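Magnetosome membrane protein MamB, putative Co/Zn/Cd cation transporter. Cation diffusion facilitator family (Desulfamplus magnetovallimortis, PDB 6QFJ) probably transports divalent metal cations across the magnetosome membrane as a cation diffusion facilitator, of which this chain is the cytoplasmic C-terminal domain. Local coordinates at residues A[54-59]-A[75-80]; A[22-27]-A[40-45]. All coordinates share one frame; numbering follows the deposited sequence.

Contact 1 (A[54-59]-A[75-80])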
loop_
_atom_site.group_PDB
_atom_site.type_symbol
_atom_site.label_atom_id
_atom_site.label_comp_id
_atom_site.label_asym_id
_atom_site.label_seq_id
_atom_site.Cartn_x
_atom_site.Cartn_y
_atom_site.Cartn_z
ATOM N N ARG A 54 -3.568 -10.365 6.249
ATOM C CA ARG A 54 -4.806 -9.952 5.614
ATOM C C ARG A 54 -4.785 -8.485 5.111
ATOM O O ARG A 54 -5.189 -8.213 3.969
ATOM C CB ARG A 54 -5.944 -10.331 6.495
ATOM C CG ARG A 54 -6.175 -11.844 6.490
ATOM C CD ARG A 54 -7.076 -12.025 7.677
ATOM N NE ARG A 54 -7.363 -13.449 7.806
ATOM C CZ ARG A 54 -8.052 -13.979 8.786
ATOM N NH1 ARG A 54 -8.547 -13.207 9.733
ATOM N NH2 ARG A 54 -8.246 -15.280 8.812
ATOM N N ILE A 55 -4.190 -7.553 5.837
ATOM C CA ILE A 55 -4.086 -6.173 5.277
ATOM C C ILE A 55 -3.178 -6.132 4.054
ATOM O O ILE A 55 -3.457 -5.394 3.052
ATOM C CB ILE A 55 -3.533 -5.223 6.350
ATOM C CG1 ILE A 55 -4.578 -5.015 7.421
ATOM C CG2 ILE A 55 -3.109 -3.872 5.764
ATOM C CD1 ILE A 55 -4.053 -4.399 8.673
ATOM N N LYS A 56 -2.043 -6.878 4.095
ATOM C CA LYS A 56 -1.135 -6.909 2.882
ATOM C C LYS A 56 -1.804 -7.448 1.660
ATOM O O LYS A 56 -1.644 -6.924 0.578
ATOM C CB LYS A 56 0.099 -7.756 3.122
ATOM C CG LYS A 56 0.946 -7.147 4.203
ATOM C CD LYS A 56 2.200 -7.946 4.425
ATOM C CE LYS A 56 3.023 -7.210 5.458
ATOM N NZ LYS A 56 4.199 -8.029 5.837
ATOM N N LYS A 57 -2.628 -8.458 1.847
ATOM C CA LYS A 57 -3.485 -8.982 0.789
ATOM C C LYS A 57 -4.466 -7.938 0.248
ATOM O O LYS A 57 -4.659 -7.820 -0.995
ATOM C CB LYS A 57 -4.205 -10.273 1.273
ATOM C CG LYS A 57 -3.189 -11.452 1.492
ATOM C CD LYS A 57 -3.097 -12.386 0.299
ATOM C CE LYS A 57 -2.074 -11.906 -0.721
ATOM N NZ LYS A 57 -2.229 -12.482 -2.098
ATOM N N GLU A 58 -5.125 -7.173 1.149
ATOM C CA GLU A 58 -6.021 -6.055 0.663
ATOM C C GLU A 58 -5.304 -5.028 -0.111
ATOM O O GLU A 58 -5.810 -4.518 -1.141
ATOM C CB GLU A 58 -6.748 -5.302 1.826
ATOM C CG GLU A 58 -8.010 -5.964 2.361
ATOM C CD GLU A 58 -8.799 -5.110 3.444
ATOM O OE1 GLU A 58 -8.229 -4.076 3.925
ATOM O OE2 GLU A 58 -10.006 -5.435 3.759
ATOM N N VAL A 59 -4.105 -4.656 0.366
ATOM C CA VAL A 59 -3.323 -3.667 -0.384
ATOM C C VAL A 59 -2.918 -4.126 -1.768
ATOM O O VAL A 59 -2.963 -3.396 -2.781
ATOM C CB VAL A 59 -2.034 -3.265 0.361
ATOM C CG1 VAL A 59 -1.132 -2.419 -0.520
ATOM C CG2 VAL A 59 -2.429 -2.540 1.575
ATOM N N VAL A 75 4.729 -4.781 0.527
ATOM C CA VAL A 75 4.010 -3.991 1.559
ATOM C C VAL A 75 4.733 -4.157 2.888
ATOM O O VAL A 75 5.003 -5.298 3.274
ATOM C CB VAL A 75 2.559 -4.471 1.718
ATOM C CG1 VAL A 75 1.743 -3.607 2.695
ATOM C CG2 VAL A 75 1.871 -4.476 0.387
ATOM N N ARG A 76 5.020 -3.035 3.568
ATOM C CA ARG A 76 5.566 -3.105 4.904
ATOM C C ARG A 76 4.615 -2.447 5.875
ATOM O O ARG A 76 4.123 -1.380 5.599
ATOM C CB ARG A 76 6.940 -2.480 4.974
ATOM C CG ARG A 76 7.987 -3.282 4.180
ATOM C CD ARG A 76 9.382 -2.783 4.400
ATOM N NE ARG A 76 9.487 -1.364 4.073
ATOM C CZ ARG A 76 10.548 -0.588 4.379
ATOM N NH1 ARG A 76 10.551 0.708 4.056
ATOM N NH2 ARG A 76 11.632 -1.109 5.001
ATOM N N LEU A 77 4.408 -3.057 7.040
ATOM C CA LEU A 77 3.476 -2.496 8.066
ATOM C C LEU A 77 4.295 -2.003 9.286
ATOM O O LEU A 77 5.190 -2.703 9.797
ATOM C CB LEU A 77 2.494 -3.529 8.530
ATOM C CG LEU A 77 1.674 -4.234 7.434
ATOM C CD1 LEU A 77 0.715 -5.179 8.102
ATOM C CD2 LEU A 77 0.937 -3.247 6.616
ATOM N N PHE A 78 3.963 -0.784 9.721
ATOM C CA PHE A 78 4.579 -0.149 10.870
ATOM C C PHE A 78 3.523 0.230 11.884
ATOM O O PHE A 78 2.412 0.587 11.534
ATOM C CB PHE A 78 5.305 1.112 10.387
ATOM C CG PHE A 78 6.447 0.831 9.495
ATOM C CD1 PHE A 78 7.730 0.624 9.986
ATOM C CD2 PHE A 78 6.248 0.774 8.135
ATOM C CE1 PHE A 78 8.795 0.357 9.123
ATOM C CE2 PHE A 78 7.292 0.517 7.272
ATOM C CZ PHE A 78 8.586 0.317 7.749
ATOM N N ALA A 79 3.849 0.174 13.169
ATOM C CA ALA A 79 2.934 0.590 14.233
ATOM C C ALA A 79 2.614 2.099 14.046
ATOM O O ALA A 79 3.521 2.930 13.987
ATOM C CB ALA A 79 3.567 0.404 15.599
ATOM N N ALA A 80 1.350 2.443 14.045
ATOM C CA ALA A 80 1.005 3.900 14.125
ATOM C C ALA A 80 1.661 4.544 15.346
ATOM O O ALA A 80 1.823 3.926 16.424
ATOM C CB ALA A 80 -0.478 4.060 14.207
#
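Val59 and Val75 meet tip to tip, CG1 of Val59 lying 3.8 Å from CG2 of Val75, and they begin an apolar seam between helix 49-66 and strand 71-79. The second apolar pair is looser: CG2 of Ile55 comes 4.2 Å from CD2 of Leu77, the two side chains crossing at a slant. Ile55 and Val59 are one helical turn apart and both point toward the strand, as Val75 and Leu77, two residues apart, point toward the helix. The axes of 54-59 and 75-79 approach to 9.1 Å, their N-to-C directions 134° apart, as fits the helix and last strand of a beta-alpha-beta unit formed by 34-43, 49-66 and 71-79.

The aliphatic contacts of Lys56 close the seam on its more exposed flank. CG stands anti to the carbonyl carbon (chi1 -64°) and the chain is extended beyond it, which carries it past Val75, CG standing 3.9 Å from CG1 of Val75. Farther out, CE lies 3.8 Å from CG of Leu77 and 3.5 Å from the carbonyl O of Val75. The ammonium group has a long, weak ion pair with Glu53. Cut back to alanine, this position is likely to lose the cover over Val75 and Leu77 and to leave Glu53 without its weak, distant partner.

Leu41 and Ile20 also touch Val59, while Val43 and Ile47 touch Leu77, extending the apolar layer. No hydrogen bond crosses between the two segments, so this interface relies on side-chain shape and burial, with the lysine methylenes grading it from buried aliphatic carbon to a charged end.

Contact 2 (A[22-27]-A[40-45]); sequences DVKDII and DLYVPP
Asp40 opens a classic beta bulge against Lys24 and Asp25 in the antiparallel hairpin of strands 22-31 and 34-43; the alpha-beta-beta-alpha-beta order of this C-terminal domain is consistent with the zinc-transporter dimerisation domain. Its carbonyl O accepts two bonds from the same face of the carbonyl plane, from Lys24 N at 2.8 Å and Asp25 N at 3.1 Å, while its own N gives a nearly straight bond to Asp25 O (2.8 Å, 167° at the hydrogen). The extra residue shifts the register by one; Lys24, with psi at -42°, departs from the extended backbone and directs its CB toward the opposing strand. The Asp40 carboxylate is held by a salt bridge to Arg76, which probably offsets the like charge of Asp25, whose OD2 is 4.9 Å from Asp40 OD2.

Leu41 follows in a non-hydrogen-bonded pair with Val23. Both side chains take the sheet face opposite to Asp40 and Tyr42, and CD2 of Leu41 comes 4.3 Å from CG2 of Val23. Helix 2-15 meets Val23 through Leu14 and Glu15.

Tyr42 returns to a hydrogen-bonded pair, with Asp22: its N reaches Asp22 O at 2.9 Å, whereas the reciprocal bond from Asp22 N is weak. CB of Asp22 approaches the ring at its edge. Lys24 crosses the tyrosine at about a right angle, its CB making an off-centre CH-pi contact. Bends farther out turn its ammonium end, which has a cation-pi contact with Phe78. With CG anti to the backbone N (chi1 178°) and chi2 extended, Lys24 CD rests 3.6 Å from Tyr42 OH.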
loop_
_atom_site.group_PDB
_atom_site.type_symbol
_atom_site.label_atom_id
_atom_site.label_comp_id
_atom_site.label_asym_id
_atom_site.label_seq_id
_atom_site.Cartn_x
_atom_site.Cartn_y
_atom_site.Cartn_z
ATOM N N ASP A 22 -2.770 5.032 8.346
ATOM C CA ASP A 22 -2.205 6.108 7.483
ATOM C C ASP A 22 -1.217 5.489 6.498
ATOM O O ASP A 22 -0.727 4.371 6.712
ATOM C CB ASP A 22 -1.384 7.118 8.345
ATOM C CG ASP A 22 -2.227 8.266 8.848
ATOM O OD1 ASP A 22 -2.987 8.860 8.076
ATOM O OD2 ASP A 22 -2.167 8.590 10.055
ATOM N N VAL A 23 -0.938 6.219 5.445
ATOM C CA VAL A 23 0.063 5.861 4.460
ATOM C C VAL A 23 1.361 6.468 4.930
ATOM O O VAL A 23 1.428 7.664 5.155
ATOM C CB VAL A 23 -0.276 6.417 3.071
ATOM C CG1 VAL A 23 0.832 6.067 2.073
ATOM C CG2 VAL A 23 -1.566 5.813 2.630
ATOM N N LYS A 24 2.385 5.652 5.086
ATOM C CA LYS A 24 3.692 6.165 5.436
ATOM C C LYS A 24 4.486 6.558 4.196
ATOM O O LYS A 24 5.134 7.585 4.177
ATOM C CB LYS A 24 4.474 5.115 6.186
ATOM C CG LYS A 24 5.892 5.518 6.575
ATOM C CD LYS A 24 6.266 4.502 7.605
ATOM C CE LYS A 24 7.696 4.053 7.594
ATOM N NZ LYS A 24 8.428 4.832 8.465
ATOM N N ASP A 25 4.433 5.739 3.167
ATOM C CA ASP A 25 5.136 6.030 1.922
ATOM C C ASP A 25 4.702 5.120 0.815
ATOM O O ASP A 25 4.337 3.959 1.040
ATOM C CB ASP A 25 6.623 5.857 2.103
ATOM C CG ASP A 25 7.445 6.683 1.121
ATOM O OD1 ASP A 25 6.974 7.705 0.533
ATOM O OD2 ASP A 25 8.604 6.265 0.917
ATOM N N ILE A 26 4.690 5.659 -0.387
ATOM C CA ILE A 26 4.403 4.886 -1.621
ATOM C C ILE A 26 5.511 5.167 -2.598
ATOM O O ILE A 26 5.757 6.320 -2.958
ATOM C CB ILE A 26 3.098 5.278 -2.271
ATOM C CG1 ILE A 26 1.932 5.038 -1.314
ATOM C CG2 ILE A 26 2.867 4.442 -3.542
ATOM C CD1 ILE A 26 0.561 5.398 -1.841
ATOM N N ILE A 27 6.204 4.126 -3.013
ATOM C CA ILE A 27 7.222 4.277 -4.060
ATOM C C ILE A 27 6.872 3.400 -5.221
ATOM O O ILE A 27 6.384 2.289 -5.026
ATOM C CB ILE A 27 8.621 3.922 -3.493
ATOM C CG1 ILE A 27 9.079 5.029 -2.534
ATOM C CG2 ILE A 27 9.681 3.813 -4.572
ATOM C CD1 ILE A 27 10.319 4.666 -1.749
ATOM N N ASP A 40 4.507 1.420 2.226
ATOM C CA ASP A 40 4.650 1.427 3.675
ATOM C C ASP A 40 3.430 2.026 4.328
ATOM O O ASP A 40 3.032 3.135 3.981
ATOM C CB ASP A 40 5.930 2.200 4.063
ATOM C CG ASP A 40 7.189 1.516 3.567
ATOM O OD1 ASP A 40 7.113 0.321 3.128
ATOM O OD2 ASP A 40 8.244 2.165 3.519
ATOM N N LEU A 41 2.861 1.316 5.294
ATOM C CA LEU A 41 1.647 1.741 6.005
ATOM C C LEU A 41 1.766 1.704 7.481
ATOM O O LEU A 41 2.491 0.887 8.031
ATOM C CB LEU A 41 0.505 0.808 5.679
ATOM C CG LEU A 41 0.287 0.598 4.163
ATOM C CD1 LEU A 41 -0.687 -0.469 3.945
ATOM C CD2 LEU A 41 -0.166 1.870 3.526
ATOM N N TYR A 42 1.049 2.623 8.145
ATOM C CA TYR A 42 0.852 2.593 9.571
ATOM C C TYR A 42 -0.386 1.855 9.856
ATOM O O TYR A 42 -1.399 2.037 9.215
ATOM C CB TYR A 42 0.703 4.059 10.156
ATOM C CG TYR A 42 1.970 4.855 10.152
ATOM C CD1 TYR A 42 3.036 4.443 10.900
ATOM C CD2 TYR A 42 2.151 5.972 9.346
ATOM C CE1 TYR A 42 4.214 5.122 10.881
ATOM C CE2 TYR A 42 3.329 6.693 9.322
ATOM C CZ TYR A 42 4.354 6.251 10.108
ATOM O OH TYR A 42 5.545 6.914 10.144
ATOM N N VAL A 43 -0.331 1.001 10.854
ATOM C CA VAL A 43 -1.498 0.242 11.303
ATOM C C VAL A 43 -1.502 0.262 12.829
ATOM O O VAL A 43 -0.486 0.617 13.456
ATOM C CB VAL A 43 -1.410 -1.201 10.856
ATOM C CG1 VAL A 43 -1.391 -1.252 9.334
ATOM C CG2 VAL A 43 -0.135 -1.837 11.391
ATOM N N PRO A 44 -2.593 -0.211 13.444
ATOM C CA PRO A 44 -2.699 -0.133 14.905
ATOM C C PRO A 44 -1.634 -0.993 15.481
ATOM O O PRO A 44 -1.377 -2.102 14.953
ATOM C CB PRO A 44 -4.104 -0.668 15.207
ATOM C CG PRO A 44 -4.890 -0.333 13.975
ATOM C CD PRO A 44 -3.878 -0.455 12.804
ATOM N N PRO A 45 -0.979 -0.529 16.552
ATOM C CA PRO A 45 0.166 -1.293 17.124
ATOM C C PRO A 45 -0.137 -2.694 17.603
ATOM O O PRO A 45 0.780 -3.520 17.678
ATOM C CB PRO A 45 0.624 -0.452 18.306
ATOM C CG PRO A 45 -0.033 0.891 18.164
ATOM C CD PRO A 45 -1.203 0.754 17.216
#

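Overall arrangement
Strand 34-43 lies between the other two strands of the sheet, antiparallel to 22-31 and parallel to 71-79, and so brings the two contacts together. Contact 1 seats helix 49-66 on one face of strand 71-79 and is largely buried and aliphatic; contact 2 joins neighbouring strands through backbone hydrogen bonds, is only partly buried, and carries charged and aromatic groups on the sheet face bearing Asp40 and Tyr42. Their centres are about 7 Å apart. A probable backbone hydrogen bond from Ala80 N to Val43 O (2.7 Å) couples them directly. Side chains add further ties, Phe78 to Lys24 and Arg76 to Asp40, on a face with charged and aromatic groups, distinct from the helix-covered one.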